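PDB 3HE1: major exported protein from Pseudomonas aeruginosa, which is a secreted Hcp-family protein that probably forms hexameric rings serving as tube units of the type VI secretion system. Local coordinates for residues V136-I141 against T169-T174; M29-T34 against E111-V116; F66-I71 against R85-V90; K115-W120 against Y132-L137. All blocks are in the same frame, centred on the assembly; numbering follows the deposited sequence.

In the fold
All four contacts belong to one curled antiparallel sheet. Contacts 2 and 4 follow each other along strand 112-123 and share Lys-115 and Val-116, with centres about 12 Å apart. Contact 4 passes into contact 1 through Val-136 and Leu-137 on strand 129-137, and Leu-113 N of contact 2 lies 2.5 Å from Ala-140 O of contact 1. Contact 3 joins from another part of the sheet: Tyr-170 OH of contact 1 is 2.9 Å from His-87 ND1. It stays apart from contact 2, about 7 Å between nearest atoms. Contacts 3 and 4 both touch a second subunit of the six-chain assembly, whereas contacts 1 and 2 touch no other chain.

Contact 1: residues V136-I141 against T169-T174; sequences VLEDAI and TYRKIT
Arg-171 reaches the chain corner at Glu-138 and Asp-139 because its CG leaves opposite the backbone N (chi1 163°) and the chain then bends at chi3 (60°), swinging the guanidinium between two acids. Glu-138 and Asp-139 both carry CG beside their own backbone N, which turns the two carboxylates to the same partner. Arg-171 NH2 lies 2.9 Å from Glu-138 OE1, which comes in at the guanidinium edge with the carboxylate plane turned 71° against it. Arg-171 NE is 3.2 Å from Asp-139 OD2, the two side chains running alongside each other. Both pairs are salt bridges, though as hydrogen bonds they are bent and weak. Arg-171 N adds a backbone bond of 3.2 Å to Glu-138 O. Either side of the corner, Val-136 with Thr-174 and Ile-141 with Thr-169 exchange pairs of antiparallel strand bonds, while Asp-139 and Ala-140 form a G1 beta bulge against Leu-113. The apolar face is carried by Tyr-170: Leu-137 CD2 makes an off-centre CH-pi contact, 4.2 Å from the ring centroid, and Ala-140 CB sits 3.9 Å from Tyr-170 CB. The phenol OH is bonded to His-87. One guanidinium thus bridges two acids at the bend, probably offsetting their mutual repulsion, while the buried tyrosine has its polar end satisfied within the fold.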
loop_
_atom_site.group_PDB
_atom_site.type_symbol
_atom_site.label_atom_id
_atom_site.label_comp_id
_atom_site.label_asym_id
_atom_site.label_seq_id
_atom_site.Cartn_x
_atom_site.Cartn_y
_atom_site.Cartn_z
ATOM N N VAL A 136 -1.335 -31.465 8.918
ATOM C CA VAL A 136 -2.534 -32.279 8.957
ATOM C C VAL A 136 -3.486 -31.866 10.064
ATOM O O VAL A 136 -3.089 -31.782 11.232
ATOM C CB VAL A 136 -2.166 -33.744 9.155
ATOM C CG1 VAL A 136 -3.396 -34.545 9.509
ATOM C CG2 VAL A 136 -1.526 -34.291 7.891
ATOM N N LEU A 137 -4.740 -31.617 9.697
ATOM C CA LEU A 137 -5.775 -31.360 10.692
ATOM C C LEU A 137 -6.586 -32.611 10.985
ATOM O O LEU A 137 -6.900 -33.383 10.084
ATOM C CB LEU A 137 -6.714 -30.247 10.255
ATOM C CG LEU A 137 -6.018 -29.011 9.682
ATOM C CD1 LEU A 137 -7.032 -27.879 9.491
ATOM C CD2 LEU A 137 -4.861 -28.579 10.579
ATOM N N GLU A 138 -6.893 -32.802 12.267
ATOM C CA GLU A 138 -7.827 -33.822 12.723
ATOM C C GLU A 138 -9.076 -33.112 13.251
ATOM O O GLU A 138 -8.974 -32.086 13.927
ATOM C CB GLU A 138 -7.194 -34.711 13.817
ATOM C CG GLU A 138 -5.806 -35.239 13.440
ATOM C CD GLU A 138 -5.393 -36.514 14.164
ATOM O OE1 GLU A 138 -6.229 -37.116 14.875
ATOM O OE2 GLU A 138 -4.219 -36.918 14.002
ATOM N N ASP A 139 -10.248 -33.655 12.916
ATOM C CA ASP A 139 -11.546 -33.143 13.379
ATOM C C ASP A 139 -11.724 -31.639 13.193
ATOM O O ASP A 139 -12.160 -30.926 14.095
ATOM C CB ASP A 139 -11.825 -33.567 14.825
ATOM C CG ASP A 139 -11.748 -35.081 15.015
ATOM O OD1 ASP A 139 -11.516 -35.809 14.021
ATOM O OD2 ASP A 139 -11.907 -35.545 16.163
ATOM N N ALA A 140 -11.415 -31.187 11.982
ATOM C CA ALA A 140 -11.465 -29.784 11.637
ATOM C C ALA A 140 -12.872 -29.356 11.251
ATOM O O ALA A 140 -13.729 -30.180 10.934
ATOM C CB ALA A 140 -10.472 -29.483 10.509
ATOM N N ILE A 141 -13.104 -28.050 11.293
ATOM C CA ILE A 141 -14.392 -27.466 10.954
ATOM C C ILE A 141 -14.130 -26.248 10.072
ATOM O O ILE A 141 -13.245 -25.445 10.373
ATOM C CB ILE A 141 -15.165 -27.076 12.230
ATOM C CG1 ILE A 141 -15.579 -28.339 12.996
ATOM C CG2 ILE A 141 -16.369 -26.253 11.874
ATOM C CD1 ILE A 141 -15.585 -28.210 14.513
ATOM N N THR A 169 -10.875 -24.409 11.624
ATOM C CA THR A 169 -10.392 -24.671 12.955
ATOM C C THR A 169 -10.235 -26.194 13.015
ATOM O O THR A 169 -10.483 -26.876 12.016
ATOM C CB THR A 169 -11.333 -24.122 14.033
ATOM O OG1 THR A 169 -12.595 -24.797 13.965
ATOM C CG2 THR A 169 -11.518 -22.611 13.837
ATOM N N TYR A 170 -9.788 -26.712 14.157
ATOM C CA TYR A 170 -9.449 -28.129 14.299
ATOM C C TYR A 170 -9.145 -28.458 15.753
ATOM O O TYR A 170 -8.882 -27.576 16.564
ATOM C CB TYR A 170 -8.205 -28.460 13.485
ATOM C CG TYR A 170 -7.081 -27.514 13.806
ATOM C CD1 TYR A 170 -6.321 -27.672 14.956
ATOM C CD2 TYR A 170 -6.805 -26.441 12.978
ATOM C CE1 TYR A 170 -5.301 -26.792 15.259
ATOM C CE2 TYR A 170 -5.791 -25.563 13.268
ATOM C CZ TYR A 170 -5.040 -25.739 14.408
ATOM O OH TYR A 170 -4.031 -24.846 14.694
ATOM N N ARG A 171 -9.173 -29.742 16.071
ATOM C CA ARG A 171 -8.878 -30.191 17.414
ATOM C C ARG A 171 -7.371 -30.429 17.551
ATOM O O ARG A 171 -6.830 -30.446 18.653
ATOM C CB ARG A 171 -9.673 -31.462 17.727
ATOM C CG ARG A 171 -9.153 -32.246 18.924
ATOM C CD ARG A 171 -9.710 -33.671 18.984
ATOM N NE ARG A 171 -9.386 -34.507 17.821
ATOM C CZ ARG A 171 -8.474 -35.482 17.810
ATOM N NH1 ARG A 171 -7.760 -35.748 18.896
ATOM N NH2 ARG A 171 -8.275 -36.193 16.706
ATOM N N LYS A 172 -6.684 -30.577 16.427
ATOM C CA LYS A 172 -5.290 -30.950 16.487
ATOM C C LYS A 172 -4.643 -30.830 15.137
ATOM O O LYS A 172 -5.272 -31.030 14.113
ATOM C CB LYS A 172 -5.164 -32.388 16.992
ATOM C CG LYS A 172 -3.745 -32.916 17.132
ATOM C CD LYS A 172 -3.762 -34.342 17.667
ATOM C CE LYS A 172 -2.377 -34.964 17.671
ATOM N NZ LYS A 172 -2.429 -36.361 18.147
ATOM N N ILE A 173 -3.357 -30.535 15.153
ATOM C CA ILE A 173 -2.617 -30.313 13.942
ATOM C C ILE A 173 -1.262 -30.931 14.146
ATOM O O ILE A 173 -0.713 -30.916 15.249
ATOM C CB ILE A 173 -2.423 -28.833 13.727
ATOM C CG1 ILE A 173 -1.511 -28.571 12.530
ATOM C CG2 ILE A 173 -1.855 -28.250 14.982
ATOM C CD1 ILE A 173 -1.520 -27.118 12.071
ATOM N N THR A 174 -0.735 -31.502 13.077
ATOM C CA THR A 174 0.528 -32.188 13.143
ATOM C C THR A 174 1.378 -31.661 12.005
ATOM O O THR A 174 0.899 -31.512 10.873
ATOM C CB THR A 174 0.341 -33.723 13.039
ATOM O OG1 THR A 174 -0.582 -34.157 14.040
ATOM C CG2 THR A 174 1.664 -34.445 13.256
#

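Contact 2: residues M29-T34 against E111-V116; sequences MSITGT and ERLTKV
Ile-31 and Leu-113 make the tight part of this contact: Ile-31 CG2 presses on Leu-113 CG at 3.4 Å, closer than usual van der Waals contact, although off-rotamer torsions (chi1 -105°, chi2 26°) make the exact fit of the leucine less certain. On the same buried face Val-116 splits its branches, CG1 touching the selenium of selenomethionine Met-29 at 3.7 Å and CG2 lying by Ile-31 CG1. The solvent side is looser, as the disorder of Arg-112 indicates: in one of two modelled conformers its guanidinium lies with a face under Thr-34 CG2, so this contact is only partly occupied and uncertain. Thr-34 is itself well anchored, since Arg-112 O accepts both its N (3.2 Å) and its OG1 (2.8 Å), the hydroxyl on a lone pair in the carbonyl plane. Between the two sides Thr-114 and Lys-115 both face Thr-32 in a classic beta bulge, and Thr-32 N bonds to Lys-115 O. Glu-111 OE2 lies 3.0 Å from Gly-33 CA and accepts from Lys-35 N. Strand 27-33 is thereby joined to strand 112-123 just after helix 100-109; Phe-168 of strand 162-169 packs on the apolar row, and Met-29 also touches Val-61 and Val-63 of strand 61-71.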
loop_
_atom_site.group_PDB
_atom_site.type_symbol
_atom_site.label_atom_id
_atom_site.label_comp_id
_atom_site.label_asym_id
_atom_site.label_seq_id
_atom_site.Cartn_x
_atom_site.Cartn_y
_atom_site.Cartn_z
HETATM N N MSE A 29 -3.920 -30.818 -1.241
HETATM C CA MSE A 29 -4.656 -31.114 -0.018
HETATM C C MSE A 29 -5.714 -32.192 -0.229
HETATM O O MSE A 29 -6.160 -32.443 -1.339
HETATM C CB MSE A 29 -5.287 -29.829 0.542
HETATM C CG MSE A 29 -6.151 -29.986 1.808
HETATM SE SE MSE A 29 -6.898 -28.243 2.268
HETATM C CE MSE A 29 -7.179 -27.660 0.426
ATOM N N SER A 30 -6.102 -32.842 0.853
ATOM C CA SER A 30 -7.181 -33.798 0.798
ATOM C C SER A 30 -8.116 -33.474 1.933
ATOM O O SER A 30 -7.687 -33.073 3.026
ATOM C CB SER A 30 -6.664 -35.238 0.922
ATOM O OG SER A 30 -6.084 -35.475 2.196
ATOM N N ILE A 31 -9.402 -33.619 1.660
ATOM C CA ILE A 31 -10.378 -33.505 2.714
ATOM C C ILE A 31 -11.279 -34.725 2.749
ATOM O O ILE A 31 -11.749 -35.189 1.726
ATOM C CB ILE A 31 -11.187 -32.217 2.591
ATOM C CG1 ILE A 31 -10.210 -31.026 2.559
ATOM C CG2 ILE A 31 -12.201 -32.135 3.737
ATOM C CD1 ILE A 31 -10.845 -29.643 2.477
ATOM N N THR A 32 -11.455 -35.271 3.943
ATOM C CA THR A 32 -12.458 -36.300 4.182
ATOM C C THR A 32 -13.426 -35.763 5.217
ATOM O O THR A 32 -13.019 -35.430 6.337
ATOM C CB THR A 32 -11.849 -37.618 4.708
ATOM O OG1 THR A 32 -11.023 -38.202 3.698
ATOM C CG2 THR A 32 -12.953 -38.609 5.075
ATOM N N GLY A 33 -14.697 -35.660 4.835
ATOM C CA GLY A 33 -15.723 -35.160 5.733
ATOM C C GLY A 33 -16.551 -36.301 6.295
ATOM O O GLY A 33 -16.832 -37.275 5.603
ATOM N N THR A 34 -16.940 -36.184 7.557
ATOM C CA THR A 34 -17.752 -37.211 8.196
ATOM C C THR A 34 -18.990 -37.555 7.367
ATOM O O THR A 34 -19.412 -38.717 7.304
ATOM C CB THR A 34 -18.185 -36.792 9.622
ATOM O OG1 THR A 34 -18.569 -35.411 9.627
ATOM C CG2 THR A 34 -17.049 -37.013 10.617
ATOM N N GLU A 111 -20.343 -29.234 9.179
ATOM C CA GLU A 111 -19.830 -30.595 9.120
ATOM C C GLU A 111 -18.376 -30.732 9.603
ATOM O O GLU A 111 -17.476 -30.076 9.074
ATOM C CB GLU A 111 -19.949 -31.131 7.690
ATOM C CG GLU A 111 -19.282 -32.489 7.494
ATOM C CD GLU A 111 -19.122 -32.846 6.039
ATOM O OE1 GLU A 111 -19.726 -32.155 5.196
ATOM O OE2 GLU A 111 -18.382 -33.801 5.728
ATOM N N ARG A 112 -18.160 -31.589 10.602
ATOM C CA ARG A 112 -16.815 -31.882 11.091
ATOM C C ARG A 112 -15.990 -32.595 10.022
ATOM O O ARG A 112 -16.417 -33.594 9.443
ATOM C CB ARG A 112 -16.850 -32.720 12.380
ATOM C CG ARG A 112 -15.472 -33.259 12.811
ATOM C CD ARG A 112 -15.475 -33.924 14.198
ATOM N NE ARG A 112 -16.388 -35.062 14.287
ATOM C CZ ARG A 112 -16.086 -36.307 13.925
ATOM N NH1 ARG A 112 -14.888 -36.597 13.433
ATOM N NH2 ARG A 112 -16.989 -37.270 14.052
ATOM N N LEU A 113 -14.806 -32.061 9.753
ATOM C CA LEU A 113 -13.883 -32.649 8.793
ATOM C C LEU A 113 -12.970 -33.663 9.474
ATOM O O LEU A 113 -12.059 -33.269 10.208
ATOM C CB LEU A 113 -13.004 -31.546 8.207
ATOM C CG LEU A 113 -13.331 -31.113 6.803
ATOM C CD1 LEU A 113 -14.812 -31.398 6.549
ATOM C CD2 LEU A 113 -12.956 -29.637 6.640
ATOM N N THR A 114 -13.177 -34.956 9.231
ATOM C CA THR A 114 -12.324 -35.966 9.886
ATOM C C THR A 114 -10.818 -35.756 9.671
ATOM O O THR A 114 -10.025 -35.891 10.609
ATOM C CB THR A 114 -12.685 -37.412 9.493
ATOM O OG1 THR A 114 -13.820 -37.842 10.255
ATOM C CG2 THR A 114 -11.526 -38.330 9.795
ATOM N N LYS A 115 -10.428 -35.432 8.440
ATOM C CA LYS A 115 -9.029 -35.132 8.149
ATOM C C LYS A 115 -8.848 -34.164 6.986
ATOM O O LYS A 115 -9.322 -34.406 5.880
ATOM C CB LYS A 115 -8.222 -36.410 7.894
ATOM C CG LYS A 115 -6.747 -36.150 7.641
ATOM C CD LYS A 115 -5.869 -37.364 7.987
ATOM C CE LYS A 115 -5.642 -38.262 6.785
ATOM N NZ LYS A 115 -4.437 -39.122 6.978
ATOM N N VAL A 116 -8.170 -33.057 7.266
ATOM C CA VAL A 116 -7.647 -32.171 6.240
ATOM C C VAL A 116 -6.149 -32.355 6.302
ATOM O O VAL A 116 -5.554 -32.245 7.382
ATOM C CB VAL A 116 -7.947 -30.706 6.558
ATOM C CG1 VAL A 116 -7.209 -29.780 5.570
ATOM C CG2 VAL A 116 -9.452 -30.473 6.575
#

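Contact 3: residues F66-I71 against R85-V90; sequences FNHEVI and RVHKPV
Ile-71 and Val-86 exchange two antiparallel backbone bonds, Val-70 and His-87 form the non-hydrogen-bonded pair beside them, and farther along there is a weak, bent bond from Lys-88 N to Glu-69 O (2.9 Å). Val-90 then works with both branches: CG1 meets Phe-66 CE1 at 3.5 Å, and CG2 sits 3.8 Å above the centre of the His-68 ring, a CH-pi contact. The ring is carried there by a CG opposite the backbone N (chi1 -179°). A second CH-pi contact puts Val-70 CG2 3.7 Å above the His-87 ring plane, toward the rim, the two side chains lying side by side. The other edge of strand 61-71 pairs antiparallel with a strand of a second subunit through Asn-67 to Ile-71, so the sheet continues across the interface. His-87 is held at both nitrogens, ND1 by Tyr-170 and NE2 by Asp-186, which also forms a salt bridge with Arg-85; these bonds fix the ring's rotation, and the carboxylate probably favours a proton on NE2.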
loop_
_atom_site.group_PDB
_atom_site.type_symbol
_atom_site.label_atom_id
_atom_site.label_comp_id
_atom_site.label_asym_id
_atom_site.label_seq_id
_atom_site.Cartn_x
_atom_site.Cartn_y
_atom_site.Cartn_z
ATOM N N PHE A 66 -1.536 -20.156 1.890
ATOM C CA PHE A 66 -1.486 -20.745 3.224
ATOM C C PHE A 66 -1.108 -19.691 4.267
ATOM O O PHE A 66 -0.192 -18.903 4.057
ATOM C CB PHE A 66 -0.521 -21.946 3.282
ATOM C CG PHE A 66 -0.507 -22.631 4.620
ATOM C CD1 PHE A 66 -1.394 -23.657 4.899
ATOM C CD2 PHE A 66 0.368 -22.226 5.612
ATOM C CE1 PHE A 66 -1.393 -24.278 6.138
ATOM C CE2 PHE A 66 0.373 -22.841 6.864
ATOM C CZ PHE A 66 -0.505 -23.868 7.121
ATOM N N ASN A 67 -1.821 -19.695 5.391
ATOM C CA ASN A 67 -1.551 -18.815 6.533
ATOM C C ASN A 67 -2.003 -19.530 7.812
ATOM O O ASN A 67 -3.062 -20.161 7.859
ATOM C CB ASN A 67 -2.284 -17.461 6.374
ATOM C CG ASN A 67 -1.910 -16.424 7.463
ATOM O OD1 ASN A 67 -2.592 -16.290 8.484
ATOM N ND2 ASN A 67 -0.843 -15.672 7.221
ATOM N N HIS A 68 -1.193 -19.444 8.850
ATOM C CA HIS A 68 -1.552 -20.038 10.131
ATOM C C HIS A 68 -0.660 -19.471 11.214
ATOM O O HIS A 68 0.481 -19.088 10.946
ATOM C CB HIS A 68 -1.405 -21.555 10.119
ATOM C CG HIS A 68 -1.799 -22.184 11.416
ATOM N ND1 HIS A 68 -1.089 -23.208 12.003
ATOM C CD2 HIS A 68 -2.813 -21.892 12.267
ATOM C CE1 HIS A 68 -1.664 -23.538 13.148
ATOM N NE2 HIS A 68 -2.714 -22.756 13.329
ATOM N N GLU A 69 -1.168 -19.413 12.439
ATOM C CA GLU A 69 -0.357 -18.872 13.509
ATOM C C GLU A 69 -0.749 -19.348 14.872
ATOM O O GLU A 69 -1.917 -19.334 15.248
ATOM C CB GLU A 69 -0.335 -17.343 13.504
ATOM C CG GLU A 69 0.986 -16.777 14.038
ATOM C CD GLU A 69 1.011 -15.271 14.033
ATOM O OE1 GLU A 69 0.106 -14.682 14.654
ATOM O OE2 GLU A 69 1.923 -14.674 13.415
ATOM N N VAL A 70 0.274 -19.755 15.607
ATOM C CA VAL A 70 0.156 -20.131 16.997
ATOM C C VAL A 70 0.913 -19.091 17.819
ATOM O O VAL A 70 2.026 -18.690 17.459
ATOM C CB VAL A 70 0.735 -21.533 17.210
ATOM C CG1 VAL A 70 0.690 -21.919 18.692
ATOM C CG2 VAL A 70 -0.024 -22.541 16.322
ATOM N N ILE A 71 0.302 -18.617 18.897
ATOM C CA ILE A 71 0.947 -17.577 19.682
ATOM C C ILE A 71 0.897 -17.838 21.180
ATOM O O ILE A 71 0.088 -18.622 21.662
ATOM C CB ILE A 71 0.352 -16.179 19.381
ATOM C CG1 ILE A 71 1.141 -15.088 20.118
ATOM C CG2 ILE A 71 -1.116 -16.133 19.756
ATOM C CD1 ILE A 71 0.677 -13.679 19.836
ATOM N N ARG A 85 -0.827 -21.765 25.075
ATOM C CA ARG A 85 -0.763 -21.314 23.690
ATOM C C ARG A 85 -2.164 -21.113 23.102
ATOM O O ARG A 85 -3.155 -21.630 23.616
ATOM C CB ARG A 85 0.082 -22.277 22.831
ATOM C CG ARG A 85 -0.597 -23.605 22.435
ATOM C CD ARG A 85 -0.827 -24.550 23.618
ATOM N NE ARG A 85 -1.443 -25.814 23.202
ATOM C CZ ARG A 85 -1.873 -26.757 24.042
ATOM N NH1 ARG A 85 -2.416 -27.872 23.570
ATOM N NH2 ARG A 85 -1.760 -26.583 25.354
ATOM N N VAL A 86 -2.240 -20.346 22.023
ATOM C CA VAL A 86 -3.506 -20.055 21.382
ATOM C C VAL A 86 -3.369 -20.304 19.878
ATOM O O VAL A 86 -2.596 -19.625 19.200
ATOM C CB VAL A 86 -3.915 -18.582 21.650
ATOM C CG1 VAL A 86 -4.920 -18.087 20.624
ATOM C CG2 VAL A 86 -4.451 -18.423 23.064
ATOM N N HIS A 87 -4.097 -21.281 19.347
ATOM C CA HIS A 87 -4.051 -21.510 17.904
ATOM C C HIS A 87 -4.974 -20.572 17.139
ATOM O O HIS A 87 -6.000 -20.127 17.668
ATOM C CB HIS A 87 -4.379 -22.957 17.568
ATOM C CG HIS A 87 -3.382 -23.930 18.102
ATOM N ND1 HIS A 87 -2.737 -24.850 17.306
ATOM C CD2 HIS A 87 -2.908 -24.117 19.357
ATOM C CE1 HIS A 87 -1.922 -25.576 18.048
ATOM N NE2 HIS A 87 -2.000 -25.146 19.296
ATOM N N LYS A 88 -4.580 -20.270 15.901
ATOM C CA LYS A 88 -5.396 -19.504 14.958
ATOM C C LYS A 88 -5.844 -20.404 13.817
ATOM O O LYS A 88 -5.157 -21.377 13.498
ATOM C CB LYS A 88 -4.608 -18.331 14.382
ATOM C CG LYS A 88 -4.134 -17.352 15.423
ATOM C CD LYS A 88 -5.226 -17.077 16.416
ATOM C CE LYS A 88 -4.855 -15.941 17.345
ATOM N NZ LYS A 88 -5.701 -15.942 18.573
ATOM N N PRO A 89 -6.991 -20.082 13.187
ATOM C CA PRO A 89 -7.539 -20.982 12.165
ATOM C C PRO A 89 -6.553 -21.199 11.045
ATOM O O PRO A 89 -5.760 -20.291 10.772
ATOM C CB PRO A 89 -8.760 -20.222 11.647
ATOM C CG PRO A 89 -9.156 -19.334 12.777
ATOM C CD PRO A 89 -7.859 -18.912 13.410
ATOM N N VAL A 90 -6.572 -22.375 10.420
ATOM C CA VAL A 90 -5.705 -22.598 9.266
ATOM C C VAL A 90 -6.378 -22.021 8.033
ATOM O O VAL A 90 -7.595 -22.136 7.876
ATOM C CB VAL A 90 -5.352 -24.081 9.055
ATOM C CG1 VAL A 90 -4.546 -24.264 7.764
ATOM C CG2 VAL A 90 -4.567 -24.599 10.241
#

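Contact 4: residues K115-W120 against Y132-L137; sequences KVEIQW and YYTTVL
Trp-120 has a residue against each face: the edge of Tyr-133 points at one in a T-shaped stack, centroids 5.0 Å apart and planes at 76°, and Ile-118 CG2 lies 3.6 Å above the other. This is the beta hairpin of strands 112-123 and 129-137. At the indole edge Trp-120 NE1 donates to Thr-135 OG1 (2.7 Å), which lies slightly out of the ring plane. The hydroxyl is placed there with OG1 opposite its carbonyl carbon (chi1 -59°). Ile-118 and Thr-135 exchange two backbone bonds, and Trp-120 N gives one to Tyr-133 O. The CH2 edge of the indole points at the face of Phe-66, while Phe-96 and His-162 of a second subunit also pack on it; Tyr-132 OH bonds to the same His-162. On the opposite face of the hairpin Glu-117 runs alongside Val-136, CG to CG2 3.5 Å. Its carboxylate is gripped at both oxygens: Lys-115 NZ forms a salt bridge with OE1, and Gln-119 NE2 reaches the anti lone pair of Glu-117 OE2 at 3.2 Å.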
loop_
_atom_site.group_PDB
_atom_site.type_symbol
_atom_site.label_atom_id
_atom_site.label_comp_id
_atom_site.label_asym_id
_atom_site.label_seq_id
_atom_site.Cartn_x
_atom_site.Cartn_y
_atom_site.Cartn_z
ATOM N N LYS A 115 -10.428 -35.432 8.440
ATOM C CA LYS A 115 -9.029 -35.132 8.149
ATOM C C LYS A 115 -8.848 -34.164 6.986
ATOM O O LYS A 115 -9.322 -34.406 5.880
ATOM C CB LYS A 115 -8.222 -36.410 7.894
ATOM C CG LYS A 115 -6.747 -36.150 7.641
ATOM C CD LYS A 115 -5.869 -37.364 7.987
ATOM C CE LYS A 115 -5.642 -38.262 6.785
ATOM N NZ LYS A 115 -4.437 -39.122 6.978
ATOM N N VAL A 116 -8.170 -33.057 7.266
ATOM C CA VAL A 116 -7.647 -32.171 6.240
ATOM C C VAL A 116 -6.149 -32.355 6.302
ATOM O O VAL A 116 -5.554 -32.245 7.382
ATOM C CB VAL A 116 -7.947 -30.706 6.558
ATOM C CG1 VAL A 116 -7.209 -29.780 5.570
ATOM C CG2 VAL A 116 -9.452 -30.473 6.575
ATOM N N GLU A 117 -5.535 -32.645 5.162
ATOM C CA GLU A 117 -4.117 -32.934 5.154
ATOM C C GLU A 117 -3.454 -32.235 4.005
ATOM O O GLU A 117 -3.765 -32.519 2.852
ATOM C CB GLU A 117 -3.880 -34.432 5.043
ATOM C CG GLU A 117 -2.473 -34.804 4.610
ATOM C CD GLU A 117 -2.143 -36.269 4.881
ATOM O OE1 GLU A 117 -2.553 -36.782 5.948
ATOM O OE2 GLU A 117 -1.473 -36.905 4.030
ATOM N N ILE A 118 -2.548 -31.320 4.352
ATOM C CA ILE A 118 -1.840 -30.443 3.426
ATOM C C ILE A 118 -0.426 -30.962 3.160
ATOM O O ILE A 118 0.394 -31.075 4.063
ATOM C CB ILE A 118 -1.705 -29.011 4.000
ATOM C CG1 ILE A 118 -3.067 -28.359 4.188
ATOM C CG2 ILE A 118 -0.883 -28.140 3.078
ATOM C CD1 ILE A 118 -3.682 -27.908 2.891
ATOM N N GLN A 119 -0.143 -31.255 1.905
ATOM C CA GLN A 119 1.128 -31.822 1.542
ATOM C C GLN A 119 1.975 -30.814 0.796
ATOM O O GLN A 119 1.570 -30.300 -0.245
ATOM C CB GLN A 119 0.915 -33.049 0.666
ATOM C CG GLN A 119 0.319 -34.212 1.407
ATOM C CD GLN A 119 0.527 -35.517 0.663
ATOM O OE1 GLN A 119 0.974 -35.529 -0.496
ATOM N NE2 GLN A 119 0.203 -36.627 1.323
ATOM N N TRP A 120 3.173 -30.565 1.316
ATOM C CA TRP A 120 4.033 -29.527 0.780
ATOM C C TRP A 120 5.060 -30.071 -0.225
ATOM O O TRP A 120 5.665 -31.125 -0.005
ATOM C CB TRP A 120 4.714 -28.780 1.928
ATOM C CG TRP A 120 3.763 -28.272 2.997
ATOM C CD1 TRP A 120 3.167 -29.008 3.988
ATOM C CD2 TRP A 120 3.322 -26.927 3.179
ATOM N NE1 TRP A 120 2.378 -28.201 4.771
ATOM C CE2 TRP A 120 2.462 -26.915 4.301
ATOM C CE3 TRP A 120 3.571 -25.725 2.503
ATOM C CZ2 TRP A 120 1.850 -25.755 4.764
ATOM C CZ3 TRP A 120 2.958 -24.566 2.961
ATOM C CH2 TRP A 120 2.106 -24.592 4.079
ATOM N N TYR A 132 8.000 -32.946 0.849
ATOM C CA TYR A 132 9.005 -32.862 1.899
ATOM C C TYR A 132 8.435 -32.388 3.243
ATOM O O TYR A 132 9.136 -32.431 4.247
ATOM C CB TYR A 132 10.138 -31.932 1.464
ATOM C CG TYR A 132 9.743 -30.486 1.586
ATOM C CD1 TYR A 132 10.203 -29.711 2.643
ATOM C CD2 TYR A 132 8.876 -29.905 0.667
ATOM C CE1 TYR A 132 9.825 -28.392 2.777
ATOM C CE2 TYR A 132 8.490 -28.578 0.790
ATOM C CZ TYR A 132 8.968 -27.828 1.851
ATOM O OH TYR A 132 8.594 -26.512 1.985
ATOM N N TYR A 133 7.181 -31.934 3.265
ATOM C CA TYR A 133 6.552 -31.463 4.508
ATOM C C TYR A 133 5.061 -31.823 4.507
ATOM O O TYR A 133 4.426 -31.811 3.446
ATOM C CB TYR A 133 6.710 -29.947 4.622
ATOM C CG TYR A 133 6.610 -29.370 6.019
ATOM C CD1 TYR A 133 7.673 -29.461 6.904
ATOM C CD2 TYR A 133 5.473 -28.685 6.434
ATOM C CE1 TYR A 133 7.589 -28.918 8.181
ATOM C CE2 TYR A 133 5.384 -28.138 7.699
ATOM C CZ TYR A 133 6.442 -28.260 8.567
ATOM O OH TYR A 133 6.363 -27.723 9.827
ATOM N N THR A 134 4.505 -32.146 5.679
ATOM C CA THR A 134 3.055 -32.336 5.818
ATOM C C THR A 134 2.456 -31.576 6.994
ATOM O O THR A 134 3.033 -31.505 8.074
ATOM C CB THR A 134 2.670 -33.804 5.941
ATOM O OG1 THR A 134 3.157 -34.511 4.793
ATOM C CG2 THR A 134 1.151 -33.966 6.016
ATOM N N THR A 135 1.310 -30.965 6.737
ATOM C CA THR A 135 0.492 -30.350 7.767
ATOM C C THR A 135 -0.830 -31.099 7.752
ATOM O O THR A 135 -1.390 -31.351 6.689
ATOM C CB THR A 135 0.208 -28.876 7.454
ATOM O OG1 THR A 135 1.445 -28.159 7.341
ATOM C CG2 THR A 135 -0.666 -28.259 8.549
ATOM N N VAL A 136 -1.335 -31.465 8.918
ATOM C CA VAL A 136 -2.534 -32.279 8.957
ATOM C C VAL A 136 -3.486 -31.866 10.064
ATOM O O VAL A 136 -3.089 -31.782 11.232
ATOM C CB VAL A 136 -2.166 -33.744 9.155
ATOM C CG1 VAL A 136 -3.396 -34.545 9.509
ATOM C CG2 VAL A 136 -1.526 -34.291 7.891
ATOM N N LEU A 137 -4.740 -31.617 9.697
ATOM C CA LEU A 137 -5.775 -31.360 10.692
ATOM C C LEU A 137 -6.586 -32.611 10.985
ATOM O O LEU A 137 -6.900 -33.383 10.084
ATOM C CB LEU A 137 -6.714 -30.247 10.255
ATOM C CG LEU A 137 -6.018 -29.011 9.682
ATOM C CD1 LEU A 137 -7.032 -27.879 9.491
ATOM C CD2 LEU A 137 -4.861 -28.579 10.579
#